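PDB 4R3L: N-alpha-acetyltransferase from Sulfolobus solfataricus P2, which transfers the acetyl group of acetyl-CoA to the free alpha-amino group at protein N termini, preferring serine over alanine and methionine. Local coordinates for residues F74-Q79 against E123-V128; V147-G152 against D159-A164; K47-A52 against M67-W72; L83-H88 against N117-E122. All blocks are in the same frame, centred on the assembly; numbering follows the deposited sequence.

Contact 1. Residues F74-Q79 against E123-V128; sequences FSNIKQ and EIYLEV
The buried carboxylate of Glu123, on the first residue of a strand in the central GNAT sheet, serves as an acceptor for a loop that is itself organised by a serine, and this is the odd feature of the contact. That loop, 74-79, is built on an ST turn and ST motif: Ser75 OG takes the backbone N of Ile77 at 3.1 Å and that of Lys78 at 3.0 Å. Glu123 has CG lodged between its backbone N and carbonyl carbon (chi1 64°), and from there the chain runs extended to the loop. Glu123 OE2 offers its syn lone pair to Asn76 N, 3.1 Å away with 164° at the hydrogen, a nearly straight bond. Ser75 OG adds a weak hydrogen bond to the same oxygen, OE2 of Glu123, at 3.5 Å. With an alanine at Glu123, the backbone amide of Asn76 would probably lose its acceptor and the turn be freed to shift against the strand. Ser75 is known to influence the loop conformations and thermostability, and the two bonds accepted by OG are consistent with that role. The end of the Asn76 side chain points at one face of the Tyr125 ring, the two planes 69° apart, while the hydroxyl of that tyrosine bonds to Glu71. Ile77 and Glu123 run alongside one another in opposite directions, Ile77 CD1 4.0 Å from Glu123 CB.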
loop_
_atom_site.group_PDB
_atom_site.type_symbol
_atom_site.label_atom_id
_atom_site.label_comp_id
_atom_site.label_asym_id
_atom_site.label_seq_id
_atom_site.Cartn_x
_atom_site.Cartn_y
_atom_site.Cartn_z
ATOM N N PHE A 74 -17.187 -3.213 7.313
ATOM C CA PHE A 74 -17.147 -4.616 7.645
ATOM C C PHE A 74 -15.727 -5.181 7.522
ATOM O O PHE A 74 -15.009 -4.917 6.558
ATOM C CB PHE A 74 -18.127 -5.393 6.768
ATOM C CG PHE A 74 -19.571 -5.049 7.037
ATOM C CD1 PHE A 74 -20.147 -5.340 8.266
ATOM C CD2 PHE A 74 -20.336 -4.417 6.078
ATOM C CE1 PHE A 74 -21.474 -5.023 8.519
ATOM C CE2 PHE A 74 -21.670 -4.100 6.326
ATOM C CZ PHE A 74 -22.230 -4.399 7.554
ATOM N N SER A 75 -15.332 -5.938 8.538
ATOM C CA SER A 75 -14.050 -6.627 8.556
ATOM C C SER A 75 -13.977 -7.658 7.437
ATOM O O SER A 75 -14.976 -8.298 7.114
ATOM C CB SER A 75 -13.839 -7.301 9.914
ATOM O OG SER A 75 -12.720 -8.167 9.877
ATOM N N ASN A 76 -12.808 -7.815 6.825
ATOM C CA ASN A 76 -12.648 -8.847 5.807
ATOM C C ASN A 76 -11.846 -10.008 6.363
ATOM O O ASN A 76 -11.425 -10.900 5.629
ATOM C CB ASN A 76 -11.990 -8.285 4.545
ATOM C CG ASN A 76 -10.787 -7.438 4.849
ATOM O OD1 ASN A 76 -9.896 -7.863 5.575
ATOM N ND2 ASN A 76 -10.753 -6.229 4.299
ATOM N N ILE A 77 -11.643 -9.981 7.674
ATOM C CA ILE A 77 -11.017 -11.084 8.381
ATOM C C ILE A 77 -12.067 -11.895 9.135
ATOM O O ILE A 77 -12.055 -13.124 9.105
ATOM C CB ILE A 77 -9.942 -10.594 9.367
ATOM C CG1 ILE A 77 -8.905 -9.740 8.630
ATOM C CG2 ILE A 77 -9.279 -11.776 10.050
ATOM C CD1 ILE A 77 -7.675 -9.367 9.466
ATOM N N LYS A 78 -12.990 -11.201 9.790
ATOM C CA LYS A 78 -13.992 -11.860 10.623
ATOM C C LYS A 78 -15.060 -12.609 9.823
ATOM O O LYS A 78 -15.544 -12.130 8.794
ATOM C CB LYS A 78 -14.654 -10.837 11.544
ATOM C CG LYS A 78 -13.855 -10.558 12.803
ATOM C CD LYS A 78 -14.423 -9.383 13.580
ATOM C CE LYS A 78 -13.667 -9.174 14.880
ATOM N NZ LYS A 78 -12.196 -9.112 14.663
ATOM N N GLN A 79 -15.418 -13.790 10.322
ATOM C CA GLN A 79 -16.446 -14.633 9.719
ATOM C C GLN A 79 -17.805 -13.942 9.707
ATOM O O GLN A 79 -18.568 -14.053 8.746
ATOM C CB GLN A 79 -16.556 -15.962 10.474
ATOM C CG GLN A 79 -15.310 -16.839 10.430
ATOM C CD GLN A 79 -14.284 -16.462 11.484
ATOM O OE1 GLN A 79 -14.477 -15.517 12.250
ATOM N NE2 GLN A 79 -13.186 -17.210 11.531
ATOM N N GLU A 123 -7.228 -3.563 11.330
ATOM C CA GLU A 123 -6.652 -4.453 10.335
ATOM C C GLU A 123 -6.050 -3.655 9.189
ATOM O O GLU A 123 -6.400 -2.498 8.986
ATOM C CB GLU A 123 -7.698 -5.429 9.803
ATOM C CG GLU A 123 -8.859 -4.787 9.047
ATOM C CD GLU A 123 -9.450 -5.737 8.019
ATOM O OE1 GLU A 123 -8.681 -6.207 7.155
ATOM O OE2 GLU A 123 -10.664 -6.030 8.076
ATOM N N ILE A 124 -5.121 -4.268 8.465
ATOM C CA ILE A 124 -4.583 -3.664 7.256
ATOM C C ILE A 124 -4.832 -4.668 6.152
ATOM O O ILE A 124 -4.705 -5.866 6.371
ATOM C CB ILE A 124 -3.067 -3.316 7.367
ATOM C CG1 ILE A 124 -2.525 -2.830 6.023
ATOM C CG2 ILE A 124 -2.243 -4.531 7.806
ATOM C CD1 ILE A 124 -1.116 -2.270 6.073
ATOM N N TYR A 125 -5.231 -4.199 4.978
ATOM C CA TYR A 125 -5.369 -5.113 3.862
ATOM C C TYR A 125 -5.031 -4.454 2.537
ATOM O O TYR A 125 -4.821 -3.236 2.453
ATOM C CB TYR A 125 -6.790 -5.685 3.806
ATOM C CG TYR A 125 -7.840 -4.720 3.291
ATOM C CD1 TYR A 125 -8.327 -4.824 1.996
ATOM C CD2 TYR A 125 -8.344 -3.715 4.101
ATOM C CE1 TYR A 125 -9.288 -3.971 1.526
ATOM C CE2 TYR A 125 -9.319 -2.844 3.633
ATOM C CZ TYR A 125 -9.780 -2.978 2.345
ATOM O OH TYR A 125 -10.737 -2.118 1.869
ATOM N N LEU A 126 -4.977 -5.280 1.503
ATOM C CA LEU A 126 -4.588 -4.833 0.180
ATOM C C LEU A 126 -5.034 -5.860 -0.833
ATOM O O LEU A 126 -5.426 -6.971 -0.469
ATOM C CB LEU A 126 -3.072 -4.629 0.104
ATOM C CG LEU A 126 -2.244 -5.860 0.494
ATOM C CD1 LEU A 126 -2.010 -6.845 -0.670
ATOM C CD2 LEU A 126 -0.919 -5.448 1.115
ATOM N N GLU A 127 -4.946 -5.489 -2.100
ATOM C CA GLU A 127 -5.183 -6.419 -3.195
ATOM C C GLU A 127 -3.874 -6.656 -3.951
ATOM O O GLU A 127 -3.087 -5.728 -4.125
ATOM C CB GLU A 127 -6.259 -5.872 -4.135
ATOM C CG GLU A 127 -7.684 -5.939 -3.595
ATOM C CD GLU A 127 -8.048 -4.783 -2.688
ATOM O OE1 GLU A 127 -7.442 -3.698 -2.812
ATOM O OE2 GLU A 127 -8.963 -4.957 -1.851
ATOM N N VAL A 128 -3.610 -7.884 -4.397
ATOM C CA VAL A 128 -2.400 -8.107 -5.200
ATOM C C VAL A 128 -2.679 -9.092 -6.349
ATOM O O VAL A 128 -3.380 -10.067 -6.144
ATOM C CB VAL A 128 -1.236 -8.616 -4.316
ATOM C CG1 VAL A 128 -1.622 -9.883 -3.571
ATOM C CG2 VAL A 128 0.027 -8.828 -5.136
#

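Contact 2. Residues V147-G152 against D159-A164; sequences VKVLKG and DAYLMA
Leu162 carries CG opposite its backbone N (chi1 -161°), and Val147 holds CG2 between its own N and carbonyl carbon; these settings bring Leu162 CD2 to 3.5 Å from Val147 CG2, tighter than usual van der Waals contact. The backbone bulges here: Leu162 O receives Val147 N at 2.8 Å and, weakly, Lys148 N at 3.3 Å, so two residues of one strand face a single residue of the other. Beyond this point the pairing is antiparallel, with Leu162 N returning a 2.8 Å bond to Lys148 O, and Ala160 N bonding Leu150 O nearly straight (177°), whereas Leu150 N gives only a weak, bent bond to Ala160 O. Val149 and Tyr161 form a non-hydrogen-bonded pair whose side chains point the same way, CG2 of the valine reaching the ring edge at CD1. At the turn end, Asp159 OD1 is met nearly head-on by Gly152 N at 2.8 Å. Were Asp159 an alanine, Gly152 N is likely to be left without this mate and the start of the connecting loop set free to move. That loop carries Tyr154, a substrate-binding residue packed against Ala160. The whole is a beta hairpin with a classic beta bulge, formed by the last two strands of this GNAT domain.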
loop_
_atom_site.group_PDB
_atom_site.type_symbol
_atom_site.label_atom_id
_atom_site.label_comp_id
_atom_site.label_asym_id
_atom_site.label_seq_id
_atom_site.Cartn_x
_atom_site.Cartn_y
_atom_site.Cartn_z
ATOM N N VAL A 147 -7.048 -13.834 2.371
ATOM C CA VAL A 147 -8.338 -14.019 3.039
ATOM C C VAL A 147 -9.526 -14.081 2.083
ATOM O O VAL A 147 -10.556 -14.662 2.426
ATOM C CB VAL A 147 -8.620 -12.910 4.095
ATOM C CG1 VAL A 147 -7.515 -12.870 5.138
ATOM C CG2 VAL A 147 -8.767 -11.566 3.448
ATOM N N LYS A 148 -9.393 -13.484 0.901
ATOM C CA LYS A 148 -10.418 -13.581 -0.145
ATOM C C LYS A 148 -9.773 -13.616 -1.524
ATOM O O LYS A 148 -8.618 -13.227 -1.697
ATOM C CB LYS A 148 -11.411 -12.412 -0.075
ATOM C CG LYS A 148 -12.176 -12.290 1.239
ATOM C CD LYS A 148 -13.541 -11.631 1.061
ATOM C CE LYS A 148 -13.421 -10.170 0.678
ATOM N NZ LYS A 148 -14.723 -9.458 0.825
ATOM N N VAL A 149 -10.519 -14.088 -2.516
ATOM C CA VAL A 149 -10.040 -14.006 -3.890
ATOM C C VAL A 149 -10.997 -13.169 -4.716
ATOM O O VAL A 149 -12.069 -13.635 -5.093
ATOM C CB VAL A 149 -9.874 -15.390 -4.525
ATOM C CG1 VAL A 149 -9.496 -15.257 -5.996
ATOM C CG2 VAL A 149 -8.825 -16.181 -3.768
ATOM N N LEU A 150 -10.618 -11.922 -4.977
ATOM C CA LEU A 150 -11.465 -11.036 -5.756
ATOM C C LEU A 150 -11.383 -11.427 -7.226
ATOM O O LEU A 150 -10.419 -11.114 -7.922
ATOM C CB LEU A 150 -11.059 -9.575 -5.543
ATOM C CG LEU A 150 -11.001 -9.149 -4.074
ATOM C CD1 LEU A 150 -10.866 -7.641 -3.966
ATOM C CD2 LEU A 150 -12.223 -9.627 -3.303
ATOM N N LYS A 151 -12.400 -12.134 -7.705
ATOM C CA LYS A 151 -12.372 -12.617 -9.078
ATOM C C LYS A 151 -12.516 -11.468 -10.084
ATOM O O LYS A 151 -13.384 -10.599 -9.933
ATOM C CB LYS A 151 -13.468 -13.665 -9.281
ATOM C CG LYS A 151 -13.325 -14.856 -8.345
ATOM C CD LYS A 151 -14.673 -15.446 -7.963
ATOM C CE LYS A 151 -14.509 -16.688 -7.101
ATOM N NZ LYS A 151 -13.687 -16.409 -5.881
ATOM N N GLY A 152 -11.638 -11.465 -11.085
ATOM C CA GLY A 152 -11.645 -10.467 -12.142
ATOM C C GLY A 152 -11.453 -9.057 -11.620
ATOM O O GLY A 152 -12.004 -8.107 -12.165
ATOM N N ASP A 159 -7.309 -12.168 -11.613
ATOM C CA ASP A 159 -7.791 -12.241 -10.237
ATOM C C ASP A 159 -6.816 -11.558 -9.268
ATOM O O ASP A 159 -5.629 -11.449 -9.565
ATOM C CB ASP A 159 -7.987 -13.685 -9.799
ATOM C CG ASP A 159 -9.066 -14.400 -10.583
ATOM O OD1 ASP A 159 -10.043 -13.748 -11.030
ATOM O OD2 ASP A 159 -8.929 -15.632 -10.731
ATOM N N ALA A 160 -7.344 -11.092 -8.135
ATOM C CA ALA A 160 -6.530 -10.570 -7.038
ATOM C C ALA A 160 -6.691 -11.424 -5.790
ATOM O O ALA A 160 -7.759 -11.967 -5.532
ATOM C CB ALA A 160 -6.906 -9.143 -6.714
ATOM N N TYR A 161 -5.626 -11.529 -5.008
ATOM C CA TYR A 161 -5.772 -11.987 -3.645
ATOM C C TYR A 161 -6.079 -10.786 -2.776
ATOM O O TYR A 161 -5.382 -9.785 -2.869
ATOM C CB TYR A 161 -4.495 -12.653 -3.125
ATOM C CG TYR A 161 -4.107 -13.954 -3.779
ATOM C CD1 TYR A 161 -4.938 -15.063 -3.718
ATOM C CD2 TYR A 161 -2.876 -14.089 -4.411
ATOM C CE1 TYR A 161 -4.566 -16.260 -4.304
ATOM C CE2 TYR A 161 -2.497 -15.278 -4.994
ATOM C CZ TYR A 161 -3.345 -16.360 -4.941
ATOM O OH TYR A 161 -2.954 -17.549 -5.532
ATOM N N LEU A 162 -7.090 -10.882 -1.922
ATOM C CA LEU A 162 -7.231 -9.914 -0.841
ATOM C C LEU A 162 -6.416 -10.435 0.335
ATOM O O LEU A 162 -6.739 -11.468 0.912
ATOM C CB LEU A 162 -8.691 -9.704 -0.431
ATOM C CG LEU A 162 -8.966 -8.403 0.349
ATOM C CD1 LEU A 162 -10.429 -8.004 0.242
ATOM C CD2 LEU A 162 -8.595 -8.514 1.823
ATOM N N MET A 163 -5.343 -9.735 0.669
ATOM C CA MET A 163 -4.489 -10.177 1.754
ATOM C C MET A 163 -4.667 -9.229 2.924
ATOM O O MET A 163 -4.787 -8.016 2.732
ATOM C CB MET A 163 -3.052 -10.257 1.269
ATOM C CG MET A 163 -2.911 -11.303 0.161
ATOM S SD MET A 163 -1.216 -11.667 -0.233
ATOM C CE MET A 163 -0.692 -12.472 1.283
ATOM N N ALA A 164 -4.740 -9.781 4.127
ATOM C CA ALA A 164 -5.066 -8.973 5.290
ATOM C C ALA A 164 -4.369 -9.476 6.533
ATOM O O ALA A 164 -3.987 -10.644 6.625
ATOM C CB ALA A 164 -6.554 -8.941 5.520
#

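Contact 3. Residues K47-A52 against M67-W72; sequences KEYGLA and MPRIEW
Tyr49, Pro68 and Ile70 bury most of this contact, where the end of helix 39-49 meets strand 61-72 of the GNAT sheet. The strand is paired with strand 83-94, through Arg69 and His88; the Tyr49 ring packs against its backbone, one face turned to it. That face carries a CH-pi contact from Arg69 CA, 4.0 Å from the Tyr49 ring centroid and 17° off the normal. Ile70 N sits above that same face, 3.5 Å from Tyr49 CE1, and Glu48 CB covers the other face. The tyrosine torsion that places CG beside the backbone N (chi1 -37°) turns the ring to this strand. Ile70 passes it in the opposite direction, Ile70 CG1 lying 3.7 Å from Tyr49 CD1. Pro68 CG lies 3.7 Å from CB of Ala52, a residue of the short 3-10 segment after the helix; Ala52 N binds Tyr49 O at 3.1 Å there, joining the two touching residues. Arg69 NH1 forms a salt bridge with Glu71 OE2, the hydrogen bond within it weak; the Glu71 carboxylate also bonds Tyr125 and His88. Buried by the contact and without a hydrogen-bonding partner in the model, Pro68 O lies 3.4 Å from Tyr49 CD2.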
loop_
_atom_site.group_PDB
_atom_site.type_symbol
_atom_site.label_atom_id
_atom_site.label_comp_id
_atom_site.label_asym_id
_atom_site.label_seq_id
_atom_site.Cartn_x
_atom_site.Cartn_y
_atom_site.Cartn_z
ATOM N N LYS A 47 -3.703 14.430 1.304
ATOM C CA LYS A 47 -4.383 15.343 2.212
ATOM C C LYS A 47 -5.283 14.644 3.235
ATOM O O LYS A 47 -5.400 15.103 4.368
ATOM C CB LYS A 47 -5.184 16.376 1.409
ATOM C CG LYS A 47 -4.253 17.212 0.546
ATOM C CD LYS A 47 -4.846 18.525 0.094
ATOM C CE LYS A 47 -3.800 19.333 -0.681
ATOM N NZ LYS A 47 -2.708 19.880 0.193
ATOM N N GLU A 48 -5.915 13.541 2.852
ATOM C CA GLU A 48 -6.830 12.866 3.762
ATOM C C GLU A 48 -6.149 11.854 4.704
ATOM O O GLU A 48 -6.594 11.668 5.840
ATOM C CB GLU A 48 -7.925 12.158 2.968
ATOM C CG GLU A 48 -8.783 13.108 2.126
ATOM C CD GLU A 48 -9.804 12.380 1.261
ATOM O OE1 GLU A 48 -9.711 11.145 1.133
ATOM O OE2 GLU A 48 -10.702 13.046 0.708
ATOM N N TYR A 49 -5.095 11.187 4.232
ATOM C CA TYR A 49 -4.494 10.075 4.997
ATOM C C TYR A 49 -2.983 10.194 5.061
ATOM O O TYR A 49 -2.265 9.183 5.116
ATOM C CB TYR A 49 -4.852 8.719 4.373
ATOM C CG TYR A 49 -6.260 8.624 3.811
ATOM C CD1 TYR A 49 -7.360 8.583 4.651
ATOM C CD2 TYR A 49 -6.477 8.556 2.438
ATOM C CE1 TYR A 49 -8.642 8.492 4.144
ATOM C CE2 TYR A 49 -7.766 8.466 1.920
ATOM C CZ TYR A 49 -8.842 8.427 2.787
ATOM O OH TYR A 49 -10.129 8.329 2.287
ATOM N N GLY A 50 -2.503 11.431 5.075
ATOM C CA GLY A 50 -1.094 11.718 4.916
ATOM C C GLY A 50 -0.179 11.140 5.980
ATOM O O GLY A 50 0.984 10.890 5.704
ATOM N N LEU A 51 -0.689 10.927 7.184
ATOM C CA LEU A 51 0.160 10.424 8.263
ATOM C C LEU A 51 0.646 9.008 7.992
ATOM O O LEU A 51 1.678 8.577 8.547
ATOM C CB LEU A 51 -0.577 10.479 9.597
ATOM C CG LEU A 51 -0.884 11.918 10.022
ATOM C CD1 LEU A 51 -1.746 11.942 11.256
ATOM C CD2 LEU A 51 0.424 12.654 10.260
ATOM N N ALA A 52 -0.072 8.289 7.129
ATOM C CA ALA A 52 0.303 6.908 6.803
ATOM C C ALA A 52 0.873 6.775 5.377
ATOM O O ALA A 52 1.103 5.650 4.891
ATOM C CB ALA A 52 -0.921 5.965 6.995
ATOM N N MET A 67 0.950 4.384 -0.532
ATOM C CA MET A 67 -0.217 5.260 -0.442
ATOM C C MET A 67 -1.370 4.524 0.205
ATOM O O MET A 67 -1.817 3.508 -0.319
ATOM C CB MET A 67 -0.621 5.751 -1.847
ATOM C CG MET A 67 -1.919 6.496 -1.873
ATOM S SD MET A 67 -2.147 7.390 -3.453
ATOM C CE MET A 67 -2.187 6.023 -4.613
ATOM N N PRO A 68 -1.860 5.036 1.346
ATOM C CA PRO A 68 -2.890 4.373 2.135
ATOM C C PRO A 68 -4.279 4.965 1.919
ATOM O O PRO A 68 -4.412 6.067 1.374
ATOM C CB PRO A 68 -2.426 4.655 3.567
ATOM C CG PRO A 68 -1.981 6.096 3.460
ATOM C CD PRO A 68 -1.329 6.213 2.067
ATOM N N ARG A 69 -5.288 4.232 2.376
ATOM C CA ARG A 69 -6.645 4.752 2.497
ATOM C C ARG A 69 -7.183 4.252 3.828
ATOM O O ARG A 69 -6.982 3.091 4.173
ATOM C CB ARG A 69 -7.524 4.284 1.335
ATOM C CG ARG A 69 -8.944 4.812 1.372
ATOM C CD ARG A 69 -9.820 3.931 0.500
ATOM N NE ARG A 69 -10.972 4.639 -0.025
ATOM C CZ ARG A 69 -11.976 4.035 -0.651
ATOM N NH1 ARG A 69 -11.958 2.713 -0.797
ATOM N NH2 ARG A 69 -12.994 4.746 -1.119
ATOM N N ILE A 70 -7.850 5.115 4.583
ATOM C CA ILE A 70 -8.385 4.717 5.878
ATOM C C ILE A 70 -9.905 4.557 5.766
ATOM O O ILE A 70 -10.581 5.431 5.210
ATOM C CB ILE A 70 -8.048 5.733 6.975
ATOM C CG1 ILE A 70 -6.526 5.897 7.109
ATOM C CG2 ILE A 70 -8.673 5.286 8.292
ATOM C CD1 ILE A 70 -5.823 4.594 7.488
ATOM N N GLU A 71 -10.434 3.445 6.271
ATOM C CA GLU A 71 -11.849 3.111 6.055
ATOM C C GLU A 71 -12.561 2.672 7.338
ATOM O O GLU A 71 -11.921 2.295 8.302
ATOM C CB GLU A 71 -11.962 2.003 5.006
ATOM C CG GLU A 71 -11.172 2.283 3.734
ATOM C CD GLU A 71 -11.042 1.066 2.833
ATOM O OE1 GLU A 71 -11.187 -0.070 3.326
ATOM O OE2 GLU A 71 -10.794 1.260 1.631
ATOM N N TRP A 72 -13.888 2.739 7.348
ATOM C CA TRP A 72 -14.662 2.156 8.448
ATOM C C TRP A 72 -15.720 1.272 7.822
ATOM O O TRP A 72 -16.436 1.699 6.919
ATOM C CB TRP A 72 -15.295 3.235 9.343
ATOM C CG TRP A 72 -16.144 2.647 10.437
ATOM C CD1 TRP A 72 -15.708 1.975 11.552
ATOM C CD2 TRP A 72 -17.570 2.662 10.506
ATOM N NE1 TRP A 72 -16.789 1.570 12.308
ATOM C CE2 TRP A 72 -17.932 1.979 11.693
ATOM C CE3 TRP A 72 -18.571 3.174 9.684
ATOM C CZ2 TRP A 72 -19.266 1.810 12.066
ATOM C CZ3 TRP A 72 -19.892 3.009 10.062
ATOM C CH2 TRP A 72 -20.229 2.331 11.243
#

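Contact 4. Residues L83-H88 against N117-E122; sequences LVRKGH and NDYNAE
Arg85 turns its guanidinium edge-on to the carbonyl of Tyr119, gripping that one oxygen with two nitrogens near the end of helix 103-119, ahead of the loop that leads to strand 123-129 of a beta-alpha-beta unit. Arg85 NE lies 3.1 Å and Arg85 NH2 2.8 Å from Tyr119 O, which stays close to the guanidinium plane for both; NE approaches nearly along the C=O axis, NH2 obliquely. The side chain is bent at its second and third torsions (chi2 -97°), folding the charged end back over the helix terminus, where a positive group would be expected to suit the carbonyl end of the helix dipole. Arg85 CB meanwhile passes 3.3 Å from the carbonyl O of Asn120, a residue with positive phi just after the helix. The backbone supplies the second anchor: Glu122 N reaches Arg85 O at 2.8 Å, with 177° at the hydrogen, and Ala121 CA adds a CA-H...O contact to that oxygen. Glu122 and Val84 run at a slant to one another, Glu122 OE1 touching Val84 CB at 3.4 Å; the other oxygen makes a long, weak ion pair with Lys78. The end-to-end directions of residues 84-87 and 119-122 are 117° apart, so the chain leaves the helix across the strand rather than along it. Beside the crossing, Ala121 CB packs 3.8 Å from Gly87 N.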
loop_
_atom_site.group_PDB
_atom_site.type_symbol
_atom_site.label_atom_id
_atom_site.label_comp_id
_atom_site.label_asym_id
_atom_site.label_seq_id
_atom_site.Cartn_x
_atom_site.Cartn_y
_atom_site.Cartn_z
ATOM N N LEU A 83 -18.265 -4.458 12.206
ATOM C CA LEU A 83 -17.747 -3.163 11.750
ATOM C C LEU A 83 -16.440 -2.768 12.433
ATOM O O LEU A 83 -16.358 -2.742 13.656
ATOM C CB LEU A 83 -18.787 -2.065 11.977
ATOM C CG LEU A 83 -20.053 -2.162 11.121
ATOM C CD1 LEU A 83 -21.145 -1.248 11.665
ATOM C CD2 LEU A 83 -19.756 -1.830 9.665
ATOM N N VAL A 84 -15.423 -2.449 11.633
ATOM C CA VAL A 84 -14.097 -2.119 12.153
ATOM C C VAL A 84 -13.451 -0.971 11.373
ATOM O O VAL A 84 -13.835 -0.678 10.237
ATOM C CB VAL A 84 -13.140 -3.339 12.090
ATOM C CG1 VAL A 84 -13.645 -4.489 12.952
ATOM C CG2 VAL A 84 -12.955 -3.797 10.646
ATOM N N ARG A 85 -12.471 -0.314 11.983
ATOM C CA ARG A 85 -11.628 0.636 11.253
ATOM C C ARG A 85 -10.541 -0.127 10.503
ATOM O O ARG A 85 -9.879 -0.996 11.079
ATOM C CB ARG A 85 -10.989 1.652 12.202
ATOM C CG ARG A 85 -11.988 2.437 13.022
ATOM C CD ARG A 85 -12.273 3.774 12.390
ATOM N NE ARG A 85 -11.062 4.575 12.243
ATOM C CZ ARG A 85 -11.070 5.875 11.971
ATOM N NH1 ARG A 85 -12.231 6.502 11.830
ATOM N NH2 ARG A 85 -9.931 6.550 11.845
ATOM N N LYS A 86 -10.362 0.187 9.222
ATOM C CA LYS A 86 -9.458 -0.578 8.372
ATOM C C LYS A 86 -8.452 0.333 7.680
ATOM O O LYS A 86 -8.814 1.414 7.213
ATOM C CB LYS A 86 -10.242 -1.347 7.298
ATOM C CG LYS A 86 -11.386 -2.202 7.817
ATOM C CD LYS A 86 -12.128 -2.896 6.673
ATOM C CE LYS A 86 -13.088 -1.958 5.939
ATOM N NZ LYS A 86 -13.931 -2.728 4.977
ATOM N N GLY A 87 -7.204 -0.116 7.581
ATOM C CA GLY A 87 -6.234 0.579 6.757
ATOM C C GLY A 87 -6.075 -0.216 5.474
ATOM O O GLY A 87 -6.001 -1.436 5.493
ATOM N N HIS A 88 -6.060 0.485 4.353
ATOM C CA HIS A 88 -6.069 -0.153 3.051
ATOM C C HIS A 88 -4.858 0.348 2.293
ATOM O O HIS A 88 -4.708 1.552 2.115
ATOM C CB HIS A 88 -7.383 0.195 2.335
ATOM C CG HIS A 88 -7.585 -0.489 1.015
ATOM N ND1 HIS A 88 -8.722 -0.306 0.264
ATOM C CD2 HIS A 88 -6.808 -1.360 0.325
ATOM C CE1 HIS A 88 -8.642 -1.036 -0.839
ATOM N NE2 HIS A 88 -7.489 -1.676 -0.830
ATOM N N ASN A 117 -1.865 3.711 15.083
ATOM C CA ASN A 117 -1.734 4.712 16.141
ATOM C C ASN A 117 -2.440 6.022 15.847
ATOM O O ASN A 117 -3.007 6.650 16.743
ATOM C CB ASN A 117 -0.256 4.993 16.421
ATOM C CG ASN A 117 0.426 3.849 17.137
ATOM O OD1 ASN A 117 -0.234 2.983 17.716
ATOM N ND2 ASN A 117 1.754 3.837 17.104
ATOM N N ASP A 118 -2.398 6.434 14.587
ATOM C CA ASP A 118 -2.996 7.694 14.174
ATOM C C ASP A 118 -4.474 7.538 13.830
ATOM O O ASP A 118 -5.273 8.453 14.042
ATOM C CB ASP A 118 -2.253 8.263 12.964
ATOM C CG ASP A 118 -0.850 8.708 13.293
ATOM O OD1 ASP A 118 -0.674 9.350 14.342
ATOM O OD2 ASP A 118 0.075 8.422 12.498
ATOM N N TYR A 119 -4.835 6.376 13.294
ATOM C CA TYR A 119 -6.152 6.197 12.696
ATOM C C TYR A 119 -6.973 5.077 13.333
ATOM O O TYR A 119 -8.071 4.772 12.864
ATOM C CB TYR A 119 -6.008 5.928 11.195
ATOM C CG TYR A 119 -5.398 7.083 10.427
ATOM C CD1 TYR A 119 -6.113 8.259 10.216
ATOM C CD2 TYR A 119 -4.116 6.991 9.899
ATOM C CE1 TYR A 119 -5.558 9.316 9.515
ATOM C CE2 TYR A 119 -3.560 8.030 9.198
ATOM C CZ TYR A 119 -4.278 9.191 9.008
ATOM O OH TYR A 119 -3.710 10.229 8.308
ATOM N N ASN A 120 -6.442 4.485 14.395
ATOM C CA ASN A 120 -7.131 3.418 15.132
ATOM C C ASN A 120 -7.608 2.246 14.277
ATOM O O ASN A 120 -8.651 1.646 14.553
ATOM C CB ASN A 120 -8.315 4.009 15.893
ATOM C CG ASN A 120 -7.875 4.924 17.011
ATOM O OD1 ASN A 120 -6.763 4.792 17.524
ATOM N ND2 ASN A 120 -8.741 5.851 17.401
ATOM N N ALA A 121 -6.849 1.923 13.235
ATOM C CA ALA A 121 -7.146 0.760 12.415
ATOM C C ALA A 121 -6.941 -0.547 13.180
ATOM O O ALA A 121 -6.005 -0.674 13.980
ATOM C CB ALA A 121 -6.287 0.779 11.151
ATOM N N GLU A 122 -7.812 -1.518 12.924
ATOM C CA GLU A 122 -7.758 -2.819 13.585
ATOM C C GLU A 122 -7.216 -3.882 12.625
ATOM O O GLU A 122 -6.779 -4.963 13.037
ATOM C CB GLU A 122 -9.161 -3.185 14.115
ATOM C CG GLU A 122 -9.376 -4.630 14.562
ATOM C CD GLU A 122 -9.770 -5.554 13.414
ATOM O OE1 GLU A 122 -10.166 -5.044 12.343
ATOM O OE2 GLU A 122 -9.671 -6.790 13.583
#

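In the fold
From the N terminus, contact 3 closes first, its 14 intervening residues holding strand 54-58 and the start of strand 61-72, and it fixes helix 39-49 to the sheet. The chain then enters the loop that begins contact 1, which closes only at strand 123-129. Contact 4 is nested inside that span, tying strand 83-94 to the end of helix 103-119. Contact 2 follows in series, a hairpin closing six residues. Strand 83-94 pairs with 61-72 and 123-129, linking contacts 3, 4 and 1; strand 160-166 then joins contact 1 to contact 2. Glu71, His88, Tyr125 and Glu127 bond or stack where contacts 3, 4 and 1 meet; His88 and Glu127 are zinc-binding residues.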